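Local coordinates for protein peptide amidase (Stenotrophomonas maltophilia, PDB 1M22) that probably hydrolyses amide bonds, as a peptide amidase of the amidase signature family, at residues L59-E64 with R116-G121; D66-R69 with L74-P77; T28-A33 with G80-L85. All blocks are in the same frame, centred on the assembly; numbering follows the deposited sequence.

Contact 1 of 3, residues L59-E64 with R116-G121; sequences LKEAAE and RLRDAG
Glu61 of helix 58-70 and Arg118 of helix 112-119 reach each other between backbones that stay well apart, the nearest CA atoms, those of Glu61 and Gly121, lying 8.9 Å from one another. The contact is one salt bridge, Arg118 NH2 to Glu61 OE2 at 2.9 Å. Both chains are extended and cross at about a right angle, and the carboxylate and guanidinium planes stand 72° apart. The bond is bent, with an N-H...O angle of 135°, and OE2 is tilted out of the guanidinium plane; NH2 comes to OE2 on its syn side, 28° out of the carboxylate plane. Glu61 OE1 lies at the guanidinium edge, 3.6 Å from Arg118 NE, where a water makes weak bonds to both atoms. The pair joins two helices of the alpha/beta amidase fold and belongs to a wider polar network: Asn55 ND2 also binds OE2, and Val124 N, on strand 123-128, binds OE1. Both oxygens of the buried carboxylate thus have a further protein partner, which would help to keep it ionised. Arg118 NH1 turns to Asp110 and to Ala92 O, which probably fixes the rotation of the guanidinium. Just beyond, Gly121, with positive phi and bonds back into the last turn, forms a Schellman motif.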
# COMPACT_ATOMS: atom_id res chain seq x y z
N LEU A 59 -15.18 18.15 -5.68
CA LEU A 59 -15.10 19.52 -6.19
C LEU A 59 -15.33 20.54 -5.08
O LEU A 59 -14.67 21.58 -5.03
CB LEU A 59 -16.12 19.72 -7.32
CG LEU A 59 -16.11 21.10 -7.98
CD1 LEU A 59 -14.72 21.40 -8.54
CD2 LEU A 59 -17.16 21.15 -9.07
N LYS A 60 -16.28 20.24 -4.20
CA LYS A 60 -16.59 21.13 -3.08
C LYS A 60 -15.35 21.29 -2.20
O LYS A 60 -15.01 22.40 -1.79
CB LYS A 60 -17.75 20.55 -2.26
CG LYS A 60 -18.10 21.38 -1.03
CD LYS A 60 -19.28 20.79 -0.27
CE LYS A 60 -18.93 19.45 0.36
NZ LYS A 60 -17.86 19.58 1.38
N GLU A 61 -14.69 20.17 -1.91
CA GLU A 61 -13.49 20.18 -1.09
C GLU A 61 -12.38 20.99 -1.75
O GLU A 61 -11.75 21.83 -1.11
CB GLU A 61 -13.01 18.74 -0.84
CG GLU A 61 -13.84 17.98 0.20
CD GLU A 61 -13.43 16.52 0.35
OE1 GLU A 61 -12.21 16.22 0.37
OE2 GLU A 61 -14.33 15.67 0.47
N ALA A 62 -12.16 20.75 -3.04
CA ALA A 62 -11.13 21.48 -3.78
C ALA A 62 -11.41 22.98 -3.77
O ALA A 62 -10.50 23.79 -3.57
CB ALA A 62 -11.05 20.96 -5.21
N ALA A 63 -12.67 23.35 -3.98
CA ALA A 63 -13.05 24.76 -4.00
C ALA A 63 -12.86 25.43 -2.65
O ALA A 63 -12.52 26.61 -2.57
CB ALA A 63 -14.50 24.90 -4.45
N GLU A 64 -13.08 24.67 -1.58
CA GLU A 64 -12.90 25.22 -0.24
C GLU A 64 -11.41 25.41 0.03
O GLU A 64 -11.01 26.40 0.64
CB GLU A 64 -13.51 24.28 0.81
CG GLU A 64 -13.65 24.89 2.20
CD GLU A 64 -14.46 26.18 2.19
OE1 GLU A 64 -15.54 26.20 1.57
OE2 GLU A 64 -14.02 27.17 2.82
N ARG A 116 -6.64 13.12 9.36
CA ARG A 116 -5.34 13.79 9.29
C ARG A 116 -5.08 14.34 7.88
O ARG A 116 -4.58 15.45 7.73
CB ARG A 116 -4.21 12.84 9.68
CG ARG A 116 -4.18 12.47 11.16
CD ARG A 116 -2.88 11.76 11.51
NE ARG A 116 -1.72 12.65 11.44
CZ ARG A 116 -1.45 13.59 12.33
NH1 ARG A 116 -2.24 13.77 13.38
NH2 ARG A 116 -0.37 14.35 12.19
N LEU A 117 -5.41 13.56 6.85
CA LEU A 117 -5.20 14.01 5.48
C LEU A 117 -6.06 15.23 5.15
O LEU A 117 -5.60 16.17 4.53
CB LEU A 117 -5.49 12.88 4.49
CG LEU A 117 -4.43 11.78 4.43
CD1 LEU A 117 -4.97 10.61 3.64
CD2 LEU A 117 -3.16 12.33 3.79
N ARG A 118 -7.32 15.20 5.58
CA ARG A 118 -8.20 16.32 5.31
C ARG A 118 -7.77 17.57 6.08
O ARG A 118 -7.84 18.68 5.56
CB ARG A 118 -9.66 15.95 5.59
CG ARG A 118 -10.27 15.15 4.44
CD ARG A 118 -11.70 14.70 4.70
NE ARG A 118 -12.39 14.42 3.45
CZ ARG A 118 -13.33 13.49 3.29
NH1 ARG A 118 -13.70 12.73 4.31
NH2 ARG A 118 -13.90 13.33 2.11
N ASP A 119 -7.31 17.39 7.32
CA ASP A 119 -6.85 18.53 8.10
C ASP A 119 -5.62 19.13 7.43
O ASP A 119 -5.38 20.34 7.50
CB ASP A 119 -6.51 18.11 9.54
CG ASP A 119 -7.74 17.70 10.33
OD1 ASP A 119 -8.80 18.34 10.16
OD2 ASP A 119 -7.64 16.74 11.13
N ALA A 120 -4.83 18.28 6.77
CA ALA A 120 -3.63 18.71 6.06
C ALA A 120 -3.98 19.39 4.73
O ALA A 120 -3.09 19.90 4.03
CB ALA A 120 -2.71 17.52 5.80
N GLY A 121 -5.26 19.40 4.38
CA GLY A 121 -5.69 20.05 3.15
C GLY A 121 -5.84 19.18 1.92
O GLY A 121 -6.13 19.69 0.84
O HOH W 1 -11.49 17.58 2.62

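Contact 2 of 3, residues D66-R69 with L74-P77; sequences DRER and LRGP
Glu68 and Arg75 form the charged part of this contact, a two-pronged salt bridge in which the arginine offers NE and one terminal nitrogen side-on. Arg75 NE binds Glu68 OE1 at 2.9 Å and Arg75 NH2 binds Glu68 OE2 at 2.8 Å. Both bonds are nearly straight, at 168° and 167°, and both oxygens lie close to the guanidinium plane and are met on their syn sides. The planes are nevertheless twisted by 32°, so the two groups are not quite coplanar. Glu68 OE2 has a second cationic partner in Arg65, while Arg75 NH1 bonds to Asp119 O. The van der Waals part is Leu74 against Arg69. The Leu74 methyl CD2 sits over one face of the Arg69 guanidinium, 3.5 Å from NH1 and offset toward the rim. A bend at the third torsion of Arg69 curls its chain about this methyl, which also lies 3.8 Å from Arg69 CG. Gln17 OE1 holds Arg69 NH2 at the polar end. Together the two pairings close a surface chain reversal, binding the last turn of helix 58-70 to the loop that leads into strand 82-86, a helix-to-strand connection of the alpha/beta fold.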
# COMPACT_ATOMS: atom_id res chain seq x y z
N ASP A 66 -9.22 26.09 -2.17
CA ASP A 66 -8.82 27.26 -2.95
C ASP A 66 -9.26 28.55 -2.27
O ASP A 66 -8.53 29.54 -2.28
CB ASP A 66 -9.38 27.20 -4.38
CG ASP A 66 -8.65 26.18 -5.25
OD1 ASP A 66 -7.48 25.87 -4.95
OD2 ASP A 66 -9.25 25.70 -6.24
N ARG A 67 -10.46 28.55 -1.68
CA ARG A 67 -10.93 29.74 -0.98
C ARG A 67 -9.99 30.02 0.20
O ARG A 67 -9.62 31.17 0.45
CB ARG A 67 -12.37 29.56 -0.49
CG ARG A 67 -13.43 29.81 -1.56
CD ARG A 67 -14.84 29.79 -0.97
NE ARG A 67 -15.32 28.43 -0.70
CZ ARG A 67 -15.81 27.61 -1.61
NH1 ARG A 67 -15.91 27.99 -2.88
NH2 ARG A 67 -16.21 26.40 -1.26
N GLU A 68 -9.61 28.97 0.91
CA GLU A 68 -8.70 29.11 2.05
C GLU A 68 -7.37 29.68 1.58
O GLU A 68 -6.79 30.55 2.23
CB GLU A 68 -8.49 27.77 2.75
CG GLU A 68 -9.75 27.18 3.35
CD GLU A 68 -9.55 25.78 3.92
OE1 GLU A 68 -8.62 25.08 3.46
OE2 GLU A 68 -10.34 25.38 4.80
N ARG A 69 -6.88 29.19 0.44
CA ARG A 69 -5.61 29.67 -0.09
C ARG A 69 -5.71 31.16 -0.41
O ARG A 69 -4.83 31.94 -0.05
CB ARG A 69 -5.23 28.90 -1.36
CG ARG A 69 -3.88 29.30 -1.94
CD ARG A 69 -3.55 28.52 -3.21
NE ARG A 69 -3.36 27.09 -2.96
CZ ARG A 69 -2.23 26.55 -2.50
NH1 ARG A 69 -1.18 27.30 -2.24
NH2 ARG A 69 -2.16 25.24 -2.32
N LEU A 74 -3.33 28.54 4.55
CA LEU A 74 -2.80 27.27 4.07
C LEU A 74 -2.63 26.24 5.19
O LEU A 74 -2.28 26.59 6.32
CB LEU A 74 -1.46 27.49 3.37
CG LEU A 74 -1.55 28.32 2.08
CD1 LEU A 74 -0.16 28.59 1.55
CD2 LEU A 74 -2.39 27.58 1.05
N ARG A 75 -2.86 24.98 4.86
CA ARG A 75 -2.78 23.89 5.83
C ARG A 75 -1.46 23.13 5.83
O ARG A 75 -1.18 22.37 6.76
CB ARG A 75 -3.93 22.92 5.60
CG ARG A 75 -5.29 23.52 5.90
CD ARG A 75 -6.40 22.73 5.21
NE ARG A 75 -7.72 23.27 5.52
CZ ARG A 75 -8.37 23.02 6.64
NH1 ARG A 75 -7.83 22.24 7.57
NH2 ARG A 75 -9.57 23.56 6.85
N GLY A 76 -0.65 23.32 4.79
CA GLY A 76 0.62 22.62 4.73
C GLY A 76 0.97 22.12 3.34
O GLY A 76 0.31 22.49 2.36
N PRO A 77 2.00 21.27 3.22
CA PRO A 77 2.47 20.71 1.95
C PRO A 77 1.43 20.01 1.08
O PRO A 77 1.59 19.95 -0.14
CB PRO A 77 3.57 19.74 2.40
CG PRO A 77 4.07 20.35 3.66
CD PRO A 77 2.81 20.78 4.34

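Contact 3 of 3, residues T28-A33 with G80-L85; sequences TTLTQA and GIPLLL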
# COMPACT_ATOMS: atom_id res chain seq x y z
N THR A 28 -9.17 23.16 -7.74
CA THR A 28 -10.31 22.75 -8.55
C THR A 28 -9.89 22.33 -9.96
O THR A 28 -10.42 21.38 -10.52
CB THR A 28 -11.39 23.86 -8.63
OG1 THR A 28 -10.81 25.07 -9.11
CG2 THR A 28 -12.00 24.10 -7.26
N THR A 29 -8.92 23.04 -10.54
CA THR A 29 -8.44 22.71 -11.87
C THR A 29 -7.77 21.33 -11.85
O THR A 29 -8.04 20.48 -12.70
CB THR A 29 -7.44 23.76 -12.39
OG1 THR A 29 -8.09 25.03 -12.48
CG2 THR A 29 -6.91 23.37 -13.76
N LEU A 30 -6.89 21.13 -10.88
CA LEU A 30 -6.17 19.87 -10.74
C LEU A 30 -7.14 18.72 -10.48
O LEU A 30 -7.06 17.66 -11.10
CB LEU A 30 -5.15 19.98 -9.60
CG LEU A 30 -4.23 18.79 -9.33
CD1 LEU A 30 -3.47 18.41 -10.59
CD2 LEU A 30 -3.27 19.16 -8.21
N THR A 31 -8.07 18.95 -9.56
CA THR A 31 -9.07 17.94 -9.20
C THR A 31 -9.93 17.56 -10.40
O THR A 31 -10.13 16.37 -10.67
CB THR A 31 -9.96 18.45 -8.05
OG1 THR A 31 -9.15 18.60 -6.87
CG2 THR A 31 -11.08 17.46 -7.76
N GLN A 32 -10.44 18.55 -11.12
CA GLN A 32 -11.28 18.25 -12.28
C GLN A 32 -10.48 17.56 -13.38
O GLN A 32 -11.03 16.76 -14.13
CB GLN A 32 -11.96 19.52 -12.79
CG GLN A 32 -12.86 20.17 -11.73
CD GLN A 32 -13.91 21.09 -12.32
OE1 GLN A 32 -15.03 20.66 -12.62
NE2 GLN A 32 -13.56 22.35 -12.48
N ALA A 33 -9.19 17.87 -13.48
CA ALA A 33 -8.35 17.24 -14.49
C ALA A 33 -8.24 15.74 -14.20
O ALA A 33 -8.34 14.92 -15.10
CB ALA A 33 -6.96 17.86 -14.49
N GLY A 80 -4.70 21.22 -0.98
CA GLY A 80 -5.25 21.17 -2.32
C GLY A 80 -4.84 19.98 -3.18
O GLY A 80 -5.24 19.90 -4.34
N ILE A 81 -4.05 19.07 -2.63
CA ILE A 81 -3.58 17.89 -3.37
C ILE A 81 -4.62 16.77 -3.40
O ILE A 81 -5.05 16.29 -2.35
CB ILE A 81 -2.27 17.34 -2.73
CG1 ILE A 81 -1.17 18.40 -2.81
CG2 ILE A 81 -1.86 16.05 -3.42
CD1 ILE A 81 -0.73 18.74 -4.22
N PRO A 82 -5.05 16.35 -4.60
CA PRO A 82 -6.05 15.28 -4.72
C PRO A 82 -5.46 13.88 -4.57
O PRO A 82 -4.44 13.57 -5.18
CB PRO A 82 -6.62 15.48 -6.13
CG PRO A 82 -6.24 16.90 -6.49
CD PRO A 82 -4.87 17.03 -5.89
N LEU A 83 -6.13 13.05 -3.78
CA LEU A 83 -5.67 11.68 -3.56
C LEU A 83 -6.81 10.67 -3.54
O LEU A 83 -7.98 11.04 -3.48
CB LEU A 83 -4.87 11.61 -2.25
CG LEU A 83 -5.53 12.07 -0.94
CD1 LEU A 83 -6.54 11.03 -0.47
CD2 LEU A 83 -4.45 12.27 0.11
N LEU A 84 -6.44 9.39 -3.60
CA LEU A 84 -7.41 8.29 -3.58
C LEU A 84 -7.15 7.38 -2.38
O LEU A 84 -6.01 7.26 -1.93
CB LEU A 84 -7.32 7.49 -4.88
CG LEU A 84 -7.90 8.18 -6.12
CD1 LEU A 84 -7.33 7.53 -7.37
CD2 LEU A 84 -9.42 8.10 -6.11
N LEU A 85 -8.20 6.74 -1.89
CA LEU A 85 -8.11 5.86 -0.72
C LEU A 85 -8.60 4.45 -1.01
O LEU A 85 -9.69 4.28 -1.56
CB LEU A 85 -8.96 6.42 0.42
CG LEU A 85 -8.71 7.84 0.92
CD1 LEU A 85 -9.87 8.26 1.80
CD2 LEU A 85 -7.40 7.89 1.69
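Thr31 OG1 bonds to Ser27 O, one turn earlier in helix 27-43, and at the same time rests against the ring of Pro82, 3.4 Å from its CG. Bonded to this carbonyl, the hydroxyl is satisfied within its own helix, and toward Pro82 it makes only a van der Waals contact. Its first torsion, with OG1 beside the backbone N and opposite the carbonyl carbon, puts the oxygen where it can reach back to Ser27 while facing the proline. Leu30 supplies the apolar half. Its CG lies opposite the backbone N (chi1 -177°), which brings the Leu30 side chain onto the proline. Leu30 CD2 comes against Pro82 CD at 3.5 Å. Leu30 CG lies 3.9 Å from Pro82 CD. The two side chains therefore share the proline ring: Leu30 has its CD and CG end, and Thr31 has CG and, more distantly, CB. The nearest CA atoms, Thr31 and Pro82, are 6.0 Å apart. Leu30 CD2 also approaches Gly80 O, at 4.4 Å; that carbonyl is bonded to Ser27 OG, so the start of helix 27-43 is tied to the turn that precedes the strand. The packing is typical of the layered alpha/beta amidase fold, a helix laid on the central mixed sheet. Leu125 of strand 123-128 meets both Thr31 and Pro82, while Leu16 of helix 13-21 lies against Leu30, and Ala62 of helix 58-70 against Thr31. Strand 82-86 runs parallel between strands 123-128 and 180-185, and its last residue, four after Pro82, is the active-site Lys86.

Contact 3 is the buried one, apolar packing of a helix on the sheet; contact 1 is partly buried and rests on one salt bridge set in a polar network; contact 2 lies at the surface, where a paired salt bridge joins a methyl-on-guanidinium packing. Contacts 1 and 2 both draw on helix 58-70, at points about two turns apart, and contact 2 is nested in the loop closed by either of the others. The pieces also touch directly: Gly121 O accepts a hydrogen bond from Gly80 N at 2.8 Å, linking contacts 1 and 3, and Asp66 OD2 accepts one from Thr28 N at 3.0 Å, linking contact 2 to contact 3.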